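PDB 1Y43: aspergillopepsin-2 heavy chain, which forms, with the light chain, an acid endopeptidase of the G1 family that hydrolyses peptide bonds, probably by a glutamic-acid-based mechanism. Local coordinates for residues A7-C18 with L100-E110. Sequence-based numbering, arbitrary orientation.
Sequences ASAWVGIDGDTC and LCETNAEWIVE
Strands 7-13 and 104-110 are antiparallel neighbours in the beta-sandwich of this concanavalin-clan protease, paired from Ser-8/Glu-110 to Ile-13/Ala-105 and locked beyond Ile-13 by two side chains and a disulfide. In the hydrogen-bonded pair Trp-10/Ile-108, the N-H of Ile-108 reaches Trp-10 O almost straight (2.9 Å). The side chains of Ser-8, Trp-10, Glu-106, Ile-108 and Glu-110 lie on one face of the sheet. There the indole of Trp-10, its CG lodged between backbone N and carbonyl carbon (chi1 52°), lies along Ile-108, whose CB sits over the six-membered ring in a CH-pi contact, 3.8 Å from its centroid. At the indole rim Trp-10 NE1 donates to the anti lone pair of Glu-110 OE1 (3.0 Å), which lies somewhat out of the ring plane. Glu-106 bends at chi2 (-96°) and brings OE2 to the ring edge near CZ3, its carboxylate almost perpendicular to the indole. Glu-106 OE2 is also 2.7 Å from Asp-14 O. The opposite face, with Val-11 CG1 against Trp-107 CD1, packs on strands 62-69 and 126-136; strand 22-32 continues the sheet beside 7-13, and a strand of another protein chain pairs with 104-110. At the end of the ladder the buried carboxylate of Asp-14 gathers four backbone N-H groups: OD1 takes those of Thr-103 and Asn-104, OD2 those of Cys-101 and Glu-102, which would stabilise its negative charge. Asn-104 grips the turn in return: OD1 accepts from Asp-16 N and Thr-17 N on one face of its amide, while ND2 donates in plane to Thr-17 OG1 (2.7 Å). Beside them Cys-18 SG and Cys-101 SG close the disulfide at 2.0 Å, with chi3 75°.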
loop_
_atom_site.group_PDB
_atom_site.type_symbol
_atom_site.label_atom_id
_atom_site.label_comp_id
_atom_site.label_asym_id
_atom_site.label_seq_id
_atom_site.Cartn_x
_atom_site.Cartn_y
_atom_site.Cartn_z
ATOM N N ALA B 7 -4.207 -3.941 -9.683
ATOM C CA ALA B 7 -3.741 -2.773 -8.948
ATOM C C ALA B 7 -3.561 -3.267 -7.512
ATOM O O ALA B 7 -4.034 -4.345 -7.169
ATOM C CB ALA B 7 -4.772 -1.650 -9.011
ATOM N N SER B 8 -2.813 -2.535 -6.702
ATOM C CA SER B 8 -2.624 -2.922 -5.312
ATOM C C SER B 8 -2.743 -1.671 -4.431
ATOM O O SER B 8 -2.508 -0.547 -4.895
ATOM C CB SER B 8 -1.245 -3.566 -5.122
ATOM O OG SER B 8 -0.216 -2.599 -5.282
ATOM N N ALA B 9 -3.111 -1.867 -3.176
ATOM C CA ALA B 9 -3.203 -0.767 -2.225
ATOM C C ALA B 9 -2.466 -1.279 -0.999
ATOM O O ALA B 9 -2.712 -2.403 -0.540
ATOM C CB ALA B 9 -4.652 -0.469 -1.872
ATOM N N TRP B 10 -1.575 -0.463 -0.458
ATOM C CA TRP B 10 -0.803 -0.868 0.703
ATOM C C TRP B 10 -0.304 0.313 1.529
ATOM O O TRP B 10 -0.388 1.459 1.099
ATOM C CB TRP B 10 0.402 -1.711 0.236
ATOM C CG TRP B 10 1.241 -1.081 -0.839
ATOM C CD1 TRP B 10 1.080 -1.214 -2.195
ATOM C CD2 TRP B 10 2.416 -0.277 -0.655
ATOM N NE1 TRP B 10 2.085 -0.557 -2.856
ATOM C CE2 TRP B 10 2.918 0.028 -1.936
ATOM C CE3 TRP B 10 3.092 0.208 0.473
ATOM C CZ2 TRP B 10 4.076 0.796 -2.125
ATOM C CZ3 TRP B 10 4.248 0.976 0.280
ATOM C CH2 TRP B 10 4.724 1.258 -1.008
ATOM N N VAL B 11 0.145 0.022 2.750
ATOM C CA VAL B 11 0.767 1.035 3.595
ATOM C C VAL B 11 2.174 0.502 3.842
ATOM O O VAL B 11 2.413 -0.726 3.824
ATOM C CB VAL B 11 0.045 1.265 4.958
ATOM C CG1 VAL B 11 -1.335 1.817 4.725
ATOM C CG2 VAL B 11 0.025 -0.009 5.794
ATOM N N GLY B 12 3.112 1.406 4.038
ATOM C CA GLY B 12 4.465 0.957 4.263
ATOM C C GLY B 12 5.409 2.001 4.802
ATOM O O GLY B 12 5.053 3.176 4.957
ATOM N N ILE B 13 6.585 1.520 5.186
ATOM C CA ILE B 13 7.670 2.347 5.688
ATOM C C ILE B 13 8.833 2.206 4.691
ATOM O O ILE B 13 9.189 1.090 4.291
ATOM C CB ILE B 13 8.133 1.867 7.085
ATOM C CG1 ILE B 13 6.997 2.079 8.099
ATOM C CG2 ILE B 13 9.402 2.611 7.523
ATOM C CD1 ILE B 13 7.293 1.547 9.502
ATOM N N ASP B 14 9.361 3.352 4.266
ATOM C CA ASP B 14 10.495 3.448 3.354
ATOM C C ASP B 14 10.242 3.066 1.907
ATOM O O ASP B 14 9.099 2.818 1.517
ATOM C CB ASP B 14 11.712 2.728 3.946
ATOM C CG ASP B 14 12.203 3.398 5.228
ATOM O OD1 ASP B 14 12.065 4.630 5.339
ATOM O OD2 ASP B 14 12.711 2.695 6.120
ATOM N N GLY B 15 11.282 3.158 1.092
ATOM C CA GLY B 15 11.145 2.829 -0.314
ATOM C C GLY B 15 11.171 4.015 -1.266
ATOM O O GLY B 15 11.352 3.819 -2.465
ATOM N N ASP B 16 10.978 5.232 -0.764
ATOM C CA ASP B 16 11.002 6.403 -1.640
ATOM C C ASP B 16 12.373 7.082 -1.586
ATOM O O ASP B 16 13.069 7.147 -2.596
ATOM C CB ASP B 16 9.881 7.385 -1.287
ATOM C CG ASP B 16 9.818 8.571 -2.238
ATOM O OD1 ASP B 16 10.489 8.566 -3.291
ATOM O OD2 ASP B 16 9.087 9.520 -1.931
ATOM N N THR B 17 12.748 7.621 -0.427
ATOM C CA THR B 17 14.063 8.253 -0.272
ATOM C C THR B 17 15.030 7.313 0.451
ATOM O O THR B 17 16.210 7.622 0.627
ATOM C CB THR B 17 13.991 9.603 0.480
ATOM O OG1 THR B 17 13.422 9.407 1.778
ATOM C CG2 THR B 17 13.141 10.599 -0.290
ATOM N N CYS B 18 14.503 6.194 0.938
ATOM C CA CYS B 18 15.307 5.186 1.618
ATOM C C CYS B 18 15.259 3.993 0.675
ATOM O O CYS B 18 14.200 3.405 0.483
ATOM C CB CYS B 18 14.680 4.818 2.954
ATOM S SG CYS B 18 15.555 3.423 3.713
ATOM N N LEU B 100 15.784 -0.791 7.488
ATOM C CA LEU B 100 14.936 0.365 7.269
ATOM C C LEU B 100 15.698 1.629 7.661
ATOM O O LEU B 100 16.631 1.570 8.457
ATOM C CB LEU B 100 13.712 0.284 8.172
ATOM C CG LEU B 100 12.738 -0.853 7.917
ATOM C CD1 LEU B 100 11.671 -0.843 9.013
ATOM C CD2 LEU B 100 12.124 -0.673 6.535
ATOM N N CYS B 101 15.334 2.759 7.062
ATOM C CA CYS B 101 15.915 4.052 7.439
ATOM C C CYS B 101 14.887 4.741 8.341
ATOM O O CYS B 101 15.227 5.626 9.118
ATOM C CB CYS B 101 16.101 4.976 6.237
ATOM S SG CYS B 101 17.000 4.319 4.824
ATOM N N GLU B 102 13.617 4.364 8.164
ATOM C CA GLU B 102 12.482 4.933 8.890
ATOM C C GLU B 102 12.259 6.401 8.521
ATOM O O GLU B 102 11.826 7.214 9.343
ATOM C CB GLU B 102 12.624 4.713 10.404
ATOM C CG GLU B 102 12.636 3.240 10.768
ATOM C CD GLU B 102 12.700 2.966 12.260
ATOM O OE1 GLU B 102 12.952 3.893 13.058
ATOM O OE2 GLU B 102 12.482 1.797 12.626
ATOM N N THR B 103 12.510 6.718 7.248
ATOM C CA THR B 103 12.358 8.077 6.747
ATOM C C THR B 103 11.122 8.311 5.889
ATOM O O THR B 103 10.808 9.452 5.575
ATOM C CB THR B 103 13.624 8.557 5.990
ATOM O OG1 THR B 103 13.915 7.649 4.927
ATOM C CG2 THR B 103 14.824 8.624 6.945
ATOM N N ASN B 104 10.443 7.244 5.467
ATOM C CA ASN B 104 9.216 7.422 4.673
ATOM C C ASN B 104 8.065 6.597 5.267
ATOM O O ASN B 104 8.286 5.488 5.761
ATOM C CB ASN B 104 9.374 6.916 3.240
ATOM C CG ASN B 104 10.624 7.398 2.554
ATOM O OD1 ASN B 104 11.183 6.688 1.728
ATOM N ND2 ASN B 104 11.038 8.631 2.849
ATOM N N ALA B 105 6.866 7.168 5.266
ATOM C CA ALA B 105 5.646 6.490 5.724
ATOM C C ALA B 105 4.706 6.784 4.560
ATOM O O ALA B 105 4.588 7.934 4.145
ATOM C CB ALA B 105 5.107 7.118 7.017
ATOM N N GLU B 106 4.038 5.772 4.022
ATOM C CA GLU B 106 3.181 6.008 2.855
ATOM C C GLU B 106 1.923 5.161 2.754
ATOM O O GLU B 106 1.829 4.104 3.373
ATOM C CB GLU B 106 4.019 5.851 1.569
ATOM C CG GLU B 106 4.602 4.453 1.337
ATOM C CD GLU B 106 6.044 4.272 1.822
ATOM O OE1 GLU B 106 6.729 5.259 2.142
ATOM O OE2 GLU B 106 6.483 3.107 1.900
ATOM N N TRP B 107 0.955 5.688 1.988
ATOM C CA TRP B 107 -0.344 5.075 1.697
ATOM C C TRP B 107 -0.339 5.096 0.173
ATOM O O TRP B 107 -0.448 6.168 -0.438
ATOM C CB TRP B 107 -1.477 5.944 2.256
ATOM C CG TRP B 107 -1.413 6.098 3.754
ATOM C CD1 TRP B 107 -2.007 5.297 4.685
ATOM C CD2 TRP B 107 -0.678 7.100 4.479
ATOM N NE1 TRP B 107 -1.675 5.744 5.952
ATOM C CE2 TRP B 107 -0.875 6.837 5.855
ATOM C CE3 TRP B 107 0.121 8.186 4.093
ATOM C CZ2 TRP B 107 -0.283 7.634 6.856
ATOM C CZ3 TRP B 107 0.706 8.971 5.090
ATOM C CH2 TRP B 107 0.498 8.687 6.454
ATOM N N ILE B 108 -0.246 3.916 -0.441
ATOM C CA ILE B 108 -0.073 3.828 -1.889
ATOM C C ILE B 108 -0.964 2.852 -2.661
ATOM O O ILE B 108 -1.365 1.820 -2.134
ATOM C CB ILE B 108 1.415 3.377 -2.166
ATOM C CG1 ILE B 108 2.421 4.369 -1.554
ATOM C CG2 ILE B 108 1.684 3.167 -3.654
ATOM C CD1 ILE B 108 2.469 5.733 -2.239
ATOM N N VAL B 109 -1.325 3.259 -3.885
ATOM C CA VAL B 109 -2.033 2.409 -4.835
ATOM C C VAL B 109 -0.953 2.259 -5.926
ATOM O O VAL B 109 -0.454 3.246 -6.483
ATOM C CB VAL B 109 -3.322 3.044 -5.394
ATOM C CG1 VAL B 109 -3.873 2.184 -6.517
ATOM C CG2 VAL B 109 -4.372 3.155 -4.293
ATOM N N GLU B 110 -0.574 1.024 -6.208
ATOM C CA GLU B 110 0.507 0.764 -7.144
ATOM C C GLU B 110 0.193 -0.101 -8.351
ATOM O O GLU B 110 -0.685 -0.972 -8.308
ATOM C CB GLU B 110 1.660 0.112 -6.370
ATOM C CG GLU B 110 2.823 -0.369 -7.228
ATOM C CD GLU B 110 3.958 -0.999 -6.427
ATOM O OE1 GLU B 110 3.920 -1.006 -5.184
ATOM O OE2 GLU B 110 4.905 -1.490 -7.060
HETATM O O HOH W 1 2.449 -4.109 -5.155
HETATM O O HOH W 2 14.810 10.638 3.630
#